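Local coordinates for protein enoyl-CoA hydratase (Thermus thermophilus, PDB 1WZ8) that probably catalyses the reversible hydration of enoyl-CoA thioesters, as a hexameric member of the crotonase family, at residues Ala13-Trp16 / Leu22-Thr25; Arg44-Leu49 / Val58-Glu63; Glu77-Arg80 / Ala85-Arg88. One frame throughout, in Å; residues are numbered along the deposited sequence.

Interaction 1 of 3, residues Ala13-Trp16 / Leu22-Thr25; sequences AFAW and LEIT
The indole of Trp16 carries Leu22 on one face. Leu22 CD1 stands 4.2 Å from the centroid of the six-membered ring of Trp16, 11° off the ring normal, which makes a CH-pi contact. Leu22 CB lies over the same ring, near CZ3. The second flat group, the Phe14 phenyl, has Leu22 CD1 at its edge, close to the ring plane. Ile24 reaches this ring obliquely, with CG1 3.9 Å from Phe14 CD2. Leu22 CD1 thus touches both aromatic residues. Phe14 and Ile24 form a non-hydrogen-bonded pair, and their side chains lie side by side, pointing the same way. In both, the first side-chain branch (CG of Phe14, CG1 of Ile24) is anti to the carbonyl carbon, which keeps ring and CG1 alongside each other.

The backbones are joined by two antiparallel hydrogen-bonded pairs. Ala13 N gives to Thr25 O at 2.8 Å, and Thr25 N returns to Ala13 O at 2.9 Å. Ala15 N reaches Glu23 O at 3.1 Å. The return bond, Glu23 N to Ala15 O, is shorter at 2.7 Å and nearly straight, 168° at the hydrogen. Between the pairs, Phe14 CA and Ile24 CA make CA-H...O contacts with Glu23 O and Ala13 O. The other face of the sheet carries Ala13, Ala15, Glu23 and Thr25. There Ala13 CB meets Thr25 CB at 4.1 Å. The Glu23 carboxylate turns to Tyr196, whose OH bonds OE2.

The face with Phe14, Leu22 and Ile24 is covered by helix 36-49 through Val45 and Leu49. Segments 13-16 and 22-25 run antiparallel, at 153° between their directions. This is a beta hairpin, and it forms the edge of the six-stranded mixed sheet of the crotonase fold.

Interaction 2 of 3, residues Arg44-Leu49 / Val58-Glu63; sequences RVWRDL and VLLRGE
Trp46 and Leu60 reach each other with CG anti to the carbonyl carbon in both (chi1 -57° and -62°). Val58 differs: its CG1 is anti to the backbone N, and this is the branch that reaches the indole. Trp46 swings its ring out from the helix toward the strand, and the outer rim of the benzene half does the touching.

Trp46 CZ2 lies 4.0 Å from Leu60 CD1, which sits at the ring edge in the ring plane. Leu60 CD2 is 4.1 Å from Trp46 CH2, so both methyls of the leucine fork hold this rim. The two side chains come from opposite directions. Val58 CG1 approaches obliquely, 3.9 Å from Trp46 CH2 and 4.1 Å from Trp46 CZ3. On one face of the indole lies Val45 CG1, from the preceding residue of the helix, 3.9 Å above the plane and offset toward the rim. No hydrogen bond crosses between the segments. Trp46 NE1, away from the touching rim, makes a weak bond back to Leu42 O, one turn earlier. Replacing Trp46 by an alanine is likely to open a gap between helix and strand and to leave Val58 CG1 and the Leu60 methyls without the indole rim they pack on.

All three residues are buried. Phe103 meets the Trp46 ring edge-to-face, and Val107 of strand 107-111 touches Trp46, Val58 and Leu60. Leu59 points away from the helix, to the opposite side of the sheet, where helix 195-207 packs. The contact closes the beta-alpha-beta unit of strand 21-26, helix 36-49 and strand 57-62.

Interaction 3 of 3, residues Glu77-Arg80 / Ala85-Arg88; sequences EEMR and ALLR
Glu78 and Arg88 form a salt bridge across the junction of two consecutive helices, where helix 73-81 gives way to helix 83-102. Glu78 spans the junction. From CB the chain leaves with CG anti to the backbone N (chi1 173°) and runs on extended. Its CG packs on Ala85 CB at 3.6 Å. CD then brings the carboxylate to the edge of the Arg88 guanidinium. OE1 accepts from Arg88 NH2 at 2.6 Å. OE2 meets Arg88 NH1 at 3.3 Å, and this second bond is weak.

The two flat groups are not coplanar: their planes are 56° apart, and the side chains cross at about a right angle. NH2 reaches OE1 from above the carboxylate plane, 44° out of it, while OE1 lies close to the guanidinium plane. Arg88 bends at chi3 to bring its head back toward the first helix. Its NE has another acidic partner, Glu92, so the guanidinium serves two carboxylates. Pro36 of helix 36-49 touches both Glu78 and Arg88.

Ala85 CB is directed toward the other helix. This small group fits against the backbone, 3.4 Å from Glu78 O. A second apolar contact lies beside it. The side chains of Met79 and Leu86 cross at about a right angle, with the CA atoms of the two residues 4.3 Å apart. Phe240 and Phe243 pack on both, and Leu86 also meets Leu241 of a second subunit, so this junction reaches a subunit interface of the hexamer. Met79 is bent at chi3, and its terminal CE comes 3.9 Å from Leu86 CD1, the same methyl that touches Met79 CB.

In the fold
The three contacts follow one another along the chain, each closing before the next opens. Interactions 1 and 2 are neighbours, with centres about 8 Å apart. They share the six-stranded sheet, in which strands 21-26 and 57-62 pair: Ile24 N lies 2.8 Å from Leu59 O, a probable hydrogen bond. Helix 36-49 links them too, since Leu49 CD1 packs on Ile24 CD1. Interaction 3 lies farther off, on the helices after strand 57-62, its centre about 29 Å from interaction 1's and 23 Å from interaction 2's. It touches neither, though its nearest atoms come within about 6 Å of interaction 2. Interaction 1 pairs two strands and interaction 2 lays helix 36-49 on their sheet, while interaction 3 belongs to a helical region meeting other subunits.

Interaction 1 of 3, residues Ala13-Trp16 / Leu22-Thr25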
loop_
_atom_site.group_PDB
_atom_site.type_symbol
_atom_site.label_atom_id
_atom_site.label_comp_id
_atom_site.label_asym_id
_atom_site.label_seq_id
_atom_site.Cartn_x
_atom_site.Cartn_y
_atom_site.Cartn_z
ATOM N N ALA A 13 25.375 -23.147 17.841
ATOM C CA ALA A 13 26.761 -23.496 17.560
ATOM C C ALA A 13 27.130 -22.763 16.280
ATOM O O ALA A 13 26.313 -22.664 15.366
ATOM C CB ALA A 13 26.902 -25.002 17.369
ATOM N N PHE A 14 28.352 -22.250 16.213
ATOM C CA PHE A 14 28.792 -21.509 15.038
ATOM C C PHE A 14 30.043 -22.112 14.413
ATOM O O PHE A 14 30.972 -22.519 15.116
ATOM C CB PHE A 14 29.059 -20.050 15.408
ATOM C CG PHE A 14 27.893 -19.363 16.061
ATOM C CD1 PHE A 14 27.599 -19.582 17.404
ATOM C CD2 PHE A 14 27.091 -18.487 15.334
ATOM C CE1 PHE A 14 26.521 -18.937 18.015
ATOM C CE2 PHE A 14 26.009 -17.836 15.938
ATOM C CZ PHE A 14 25.725 -18.061 17.279
ATOM N N ALA A 15 30.064 -22.165 13.086
ATOM C CA ALA A 15 31.202 -22.719 12.368
ATOM C C ALA A 15 31.289 -22.155 10.956
ATOM O O ALA A 15 30.331 -21.566 10.457
ATOM C CB ALA A 15 31.089 -24.240 12.316
ATOM N N TRP A 16 32.449 -22.326 10.330
ATOM C CA TRP A 16 32.674 -21.859 8.966
ATOM C C TRP A 16 32.956 -23.075 8.078
ATOM O O TRP A 16 34.109 -23.350 7.736
ATOM C CB TRP A 16 33.881 -20.910 8.896
ATOM C CG TRP A 16 33.773 -19.649 9.714
ATOM C CD1 TRP A 16 34.257 -19.441 10.976
ATOM C CD2 TRP A 16 33.176 -18.412 9.305
ATOM N NE1 TRP A 16 34.005 -18.149 11.375
ATOM C CE2 TRP A 16 33.340 -17.496 10.368
ATOM C CE3 TRP A 16 32.519 -17.988 8.142
ATOM C CZ2 TRP A 16 32.871 -16.177 10.304
ATOM C CZ3 TRP A 16 32.053 -16.674 8.078
ATOM C CH2 TRP A 16 32.233 -15.787 9.153
ATOM N N LEU A 22 28.823 -18.661 7.287
ATOM C CA LEU A 22 28.675 -18.828 8.723
ATOM C C LEU A 22 27.528 -19.792 8.950
ATOM O O LEU A 22 26.373 -19.490 8.643
ATOM C CB LEU A 22 28.376 -17.494 9.407
ATOM C CG LEU A 22 28.145 -17.613 10.918
ATOM C CD1 LEU A 22 29.368 -18.235 11.579
ATOM C CD2 LEU A 22 27.856 -16.249 11.507
ATOM N N GLU A 23 27.852 -20.962 9.482
ATOM C CA GLU A 23 26.839 -21.970 9.732
ATOM C C GLU A 23 26.371 -21.910 11.176
ATOM O O GLU A 23 27.178 -21.978 12.100
ATOM C CB GLU A 23 27.402 -23.358 9.440
ATOM C CG GLU A 23 26.412 -24.474 9.676
ATOM C CD GLU A 23 27.059 -25.832 9.603
ATOM O OE1 GLU A 23 27.901 -26.136 10.473
ATOM O OE2 GLU A 23 26.727 -26.594 8.677
ATOM N N ILE A 24 25.064 -21.771 11.362
ATOM C CA ILE A 24 24.487 -21.721 12.697
ATOM C C ILE A 24 23.664 -22.987 12.905
ATOM O O ILE A 24 22.659 -23.199 12.226
ATOM C CB ILE A 24 23.559 -20.500 12.876
ATOM C CG1 ILE A 24 24.333 -19.206 12.606
ATOM C CG2 ILE A 24 22.997 -20.483 14.296
ATOM C CD1 ILE A 24 23.503 -17.945 12.824
ATOM N N THR A 25 24.112 -23.831 13.831
ATOM C CA THR A 25 23.423 -25.073 14.152
ATOM C C THR A 25 22.711 -24.875 15.483
ATOM O O THR A 25 23.333 -24.482 16.469
ATOM C CB THR A 25 24.419 -26.258 14.298
ATOM O OG1 THR A 25 25.105 -26.471 13.056
ATOM C CG2 THR A 25 23.680 -27.531 14.677
#

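Interaction 2 of 3, residues Arg44-Leu49 / Val58-Glu63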
loop_
_atom_site.group_PDB
_atom_site.type_symbol
_atom_site.label_atom_id
_atom_site.label_comp_id
_atom_site.label_asym_id
_atom_site.label_seq_id
_atom_site.Cartn_x
_atom_site.Cartn_y
_atom_site.Cartn_z
ATOM N N ARG A 44 17.020 -13.218 18.357
ATOM C CA ARG A 44 17.911 -12.095 18.614
ATOM C C ARG A 44 19.321 -12.182 18.043
ATOM O O ARG A 44 19.983 -11.159 17.900
ATOM C CB ARG A 44 18.008 -11.853 20.123
ATOM C CG ARG A 44 16.662 -11.765 20.810
ATOM C CD ARG A 44 16.791 -11.591 22.314
ATOM N NE ARG A 44 16.987 -10.194 22.693
ATOM C CZ ARG A 44 16.415 -9.627 23.752
ATOM N NH1 ARG A 44 15.615 -10.338 24.536
ATOM N NH2 ARG A 44 16.621 -8.345 24.017
ATOM N N VAL A 45 19.785 -13.384 17.714
ATOM C CA VAL A 45 21.137 -13.554 17.190
ATOM C C VAL A 45 21.430 -12.703 15.950
ATOM O O VAL A 45 22.560 -12.259 15.744
ATOM C CB VAL A 45 21.418 -15.049 16.869
ATOM C CG1 VAL A 45 20.508 -15.525 15.744
ATOM C CG2 VAL A 45 22.889 -15.248 16.510
ATOM N N TRP A 46 20.407 -12.452 15.140
ATOM C CA TRP A 46 20.586 -11.671 13.919
ATOM C C TRP A 46 21.153 -10.274 14.147
ATOM O O TRP A 46 21.920 -9.777 13.327
ATOM C CB TRP A 46 19.265 -11.611 13.147
ATOM C CG TRP A 46 18.750 -12.987 12.841
ATOM C CD1 TRP A 46 17.824 -13.692 13.557
ATOM C CD2 TRP A 46 19.240 -13.878 11.834
ATOM N NE1 TRP A 46 17.714 -14.970 13.064
ATOM C CE2 TRP A 46 18.573 -15.112 12.006
ATOM C CE3 TRP A 46 20.184 -13.757 10.804
ATOM C CZ2 TRP A 46 18.821 -16.218 11.187
ATOM C CZ3 TRP A 46 20.432 -14.860 9.990
ATOM C CH2 TRP A 46 19.753 -16.074 10.188
ATOM N N ARG A 47 20.791 -9.641 15.257
ATOM C CA ARG A 47 21.305 -8.305 15.555
ATOM C C ARG A 47 22.816 -8.326 15.748
ATOM O O ARG A 47 23.530 -7.473 15.225
ATOM C CB ARG A 47 20.641 -7.747 16.814
ATOM C CG ARG A 47 19.246 -7.203 16.581
ATOM C CD ARG A 47 18.528 -6.985 17.894
ATOM N NE ARG A 47 17.336 -7.820 17.980
ATOM C CZ ARG A 47 16.955 -8.464 19.076
ATOM N NH1 ARG A 47 17.677 -8.369 20.183
ATOM N NH2 ARG A 47 15.855 -9.207 19.063
ATOM N N ASP A 48 23.302 -9.308 16.498
ATOM C CA ASP A 48 24.732 -9.421 16.745
ATOM C C ASP A 48 25.505 -9.933 15.533
ATOM O O ASP A 48 26.696 -9.655 15.391
ATOM C CB ASP A 48 24.989 -10.328 17.950
ATOM C CG ASP A 48 24.408 -9.768 19.233
ATOM O OD1 ASP A 48 24.481 -8.537 19.432
ATOM O OD2 ASP A 48 23.888 -10.555 20.051
ATOM N N LEU A 49 24.835 -10.673 14.655
ATOM C CA LEU A 49 25.506 -11.203 13.475
ATOM C C LEU A 49 25.977 -10.091 12.550
ATOM O O LEU A 49 26.949 -10.254 11.814
ATOM C CB LEU A 49 24.582 -12.153 12.707
ATOM C CG LEU A 49 24.279 -13.487 13.390
ATOM C CD1 LEU A 49 23.414 -14.344 12.479
ATOM C CD2 LEU A 49 25.589 -14.201 13.716
ATOM N N VAL A 58 24.705 -17.018 5.421
ATOM C CA VAL A 58 24.403 -17.742 6.648
ATOM C C VAL A 58 23.674 -19.038 6.307
ATOM O O VAL A 58 22.773 -19.057 5.465
ATOM C CB VAL A 58 23.527 -16.893 7.594
ATOM C CG1 VAL A 58 23.026 -17.741 8.761
ATOM C CG2 VAL A 58 24.339 -15.711 8.116
ATOM N N LEU A 59 24.086 -20.122 6.953
ATOM C CA LEU A 59 23.477 -21.425 6.730
ATOM C C LEU A 59 22.864 -21.891 8.043
ATOM O O LEU A 59 23.554 -21.985 9.054
ATOM C CB LEU A 59 24.532 -22.433 6.258
ATOM C CG LEU A 59 24.075 -23.886 6.080
ATOM C CD1 LEU A 59 22.908 -23.946 5.099
ATOM C CD2 LEU A 59 25.246 -24.733 5.581
ATOM N N LEU A 60 21.567 -22.176 8.022
ATOM C CA LEU A 60 20.869 -22.625 9.220
ATOM C C LEU A 60 20.613 -24.119 9.169
ATOM O O LEU A 60 20.183 -24.649 8.143
ATOM C CB LEU A 60 19.535 -21.891 9.359
ATOM C CG LEU A 60 19.610 -20.373 9.529
ATOM C CD1 LEU A 60 18.199 -19.785 9.500
ATOM C CD2 LEU A 60 20.316 -20.037 10.841
ATOM N N ARG A 61 20.874 -24.799 10.280
ATOM C CA ARG A 61 20.657 -26.236 10.351
ATOM C C ARG A 61 20.343 -26.621 11.786
ATOM O O ARG A 61 20.880 -26.034 12.728
ATOM C CB ARG A 61 21.903 -26.998 9.887
ATOM C CG ARG A 61 21.695 -28.503 9.784
ATOM C CD ARG A 61 22.999 -29.259 9.524
ATOM N NE ARG A 61 22.743 -30.639 9.108
ATOM C CZ ARG A 61 23.692 -31.522 8.806
ATOM N NH1 ARG A 61 24.971 -31.176 8.873
ATOM N NH2 ARG A 61 23.362 -32.749 8.428
ATOM N N GLY A 62 19.457 -27.598 11.950
ATOM C CA GLY A 62 19.110 -28.058 13.280
ATOM C C GLY A 62 20.023 -29.220 13.606
ATOM O O GLY A 62 20.451 -29.938 12.705
ATOM N N GLU A 63 20.336 -29.410 14.880
ATOM C CA GLU A 63 21.214 -30.505 15.270
ATOM C C GLU A 63 20.462 -31.830 15.195
ATOM O O GLU A 63 19.235 -31.860 15.268
ATOM C CB GLU A 63 21.726 -30.289 16.695
ATOM C CG GLU A 63 22.877 -31.204 17.073
ATOM C CD GLU A 63 22.649 -31.905 18.392
ATOM O OE1 GLU A 63 21.678 -32.686 18.487
ATOM O OE2 GLU A 63 23.440 -31.678 19.331
#

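Interaction 3 of 3, residues Glu77-Arg80 / Ala85-Arg88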
loop_
_atom_site.group_PDB
_atom_site.type_symbol
_atom_site.label_atom_id
_atom_site.label_comp_id
_atom_site.label_asym_id
_atom_site.label_seq_id
_atom_site.Cartn_x
_atom_site.Cartn_y
_atom_site.Cartn_z
ATOM N N GLU A 77 3.432 -23.017 27.463
ATOM C CA GLU A 77 2.876 -22.910 28.807
ATOM C C GLU A 77 3.319 -21.618 29.482
ATOM O O GLU A 77 2.543 -20.998 30.210
ATOM C CB GLU A 77 3.291 -24.113 29.658
ATOM C CG GLU A 77 2.634 -25.423 29.245
ATOM C CD GLU A 77 1.132 -25.441 29.492
ATOM O OE1 GLU A 77 0.575 -24.407 29.923
ATOM O OE2 GLU A 77 0.507 -26.497 29.253
ATOM N N GLU A 78 4.565 -21.217 29.243
ATOM C CA GLU A 78 5.088 -19.989 29.826
ATOM C C GLU A 78 4.287 -18.788 29.330
ATOM O O GLU A 78 3.922 -17.900 30.104
ATOM C CB GLU A 78 6.558 -19.793 29.451
ATOM C CG GLU A 78 7.096 -18.439 29.887
ATOM C CD GLU A 78 8.489 -18.152 29.370
ATOM O OE1 GLU A 78 8.745 -18.378 28.170
ATOM O OE2 GLU A 78 9.325 -17.679 30.165
ATOM N N MET A 79 4.032 -18.769 28.025
ATOM C CA MET A 79 3.268 -17.698 27.395
ATOM C C MET A 79 1.867 -17.631 27.999
ATOM O O MET A 79 1.367 -16.560 28.329
ATOM C CB MET A 79 3.149 -17.961 25.891
ATOM C CG MET A 79 4.468 -18.013 25.147
ATOM S SD MET A 79 4.262 -18.620 23.454
ATOM C CE MET A 79 3.297 -17.308 22.731
ATOM N N ARG A 80 1.243 -18.796 28.132
ATOM C CA ARG A 80 -0.110 -18.910 28.669
ATOM C C ARG A 80 -0.267 -18.492 30.129
ATOM O O ARG A 80 -1.347 -18.079 30.546
ATOM C CB ARG A 80 -0.597 -20.357 28.531
ATOM C CG ARG A 80 -1.607 -20.593 27.421
ATOM C CD ARG A 80 -1.984 -22.070 27.345
ATOM N NE ARG A 80 -2.310 -22.619 28.661
ATOM C CZ ARG A 80 -3.389 -22.289 29.365
ATOM N NH1 ARG A 80 -4.256 -21.413 28.877
ATOM N NH2 ARG A 80 -3.593 -22.824 30.564
ATOM N N ALA A 85 5.371 -12.741 29.915
ATOM C CA ALA A 85 5.973 -13.751 29.049
ATOM C C ALA A 85 5.353 -13.708 27.656
ATOM O O ALA A 85 6.055 -13.792 26.646
ATOM C CB ALA A 85 5.788 -15.139 29.657
ATOM N N LEU A 86 4.032 -13.578 27.608
ATOM C CA LEU A 86 3.327 -13.537 26.339
ATOM C C LEU A 86 3.847 -12.417 25.439
ATOM O O LEU A 86 4.147 -12.642 24.265
ATOM C CB LEU A 86 1.825 -13.353 26.570
ATOM C CG LEU A 86 0.954 -13.445 25.312
ATOM C CD1 LEU A 86 1.050 -14.853 24.736
ATOM C CD2 LEU A 86 -0.490 -13.105 25.645
ATOM N N LEU A 87 3.962 -11.210 25.980
ATOM C CA LEU A 87 4.430 -10.092 25.167
ATOM C C LEU A 87 5.916 -10.140 24.837
ATOM O O LEU A 87 6.337 -9.614 23.808
ATOM C CB LEU A 87 4.067 -8.761 25.830
ATOM C CG LEU A 87 2.646 -8.257 25.524
ATOM C CD1 LEU A 87 2.540 -7.943 24.039
ATOM C CD2 LEU A 87 1.598 -9.298 25.924
ATOM N N ARG A 88 6.715 -10.759 25.702
ATOM C CA ARG A 88 8.115 -10.828 25.373
ATOM C C ARG A 88 8.295 -11.771 24.205
ATOM O O ARG A 88 9.052 -11.516 23.277
ATOM C CB ARG A 88 8.867 -11.357 26.594
ATOM C CG ARG A 88 10.307 -11.751 26.267
ATOM C CD ARG A 88 10.855 -12.794 27.247
ATOM N NE ARG A 88 10.620 -14.150 26.741
ATOM C CZ ARG A 88 10.132 -15.056 27.607
ATOM N NH1 ARG A 88 9.873 -14.711 28.856
ATOM N NH2 ARG A 88 9.912 -16.309 27.198
#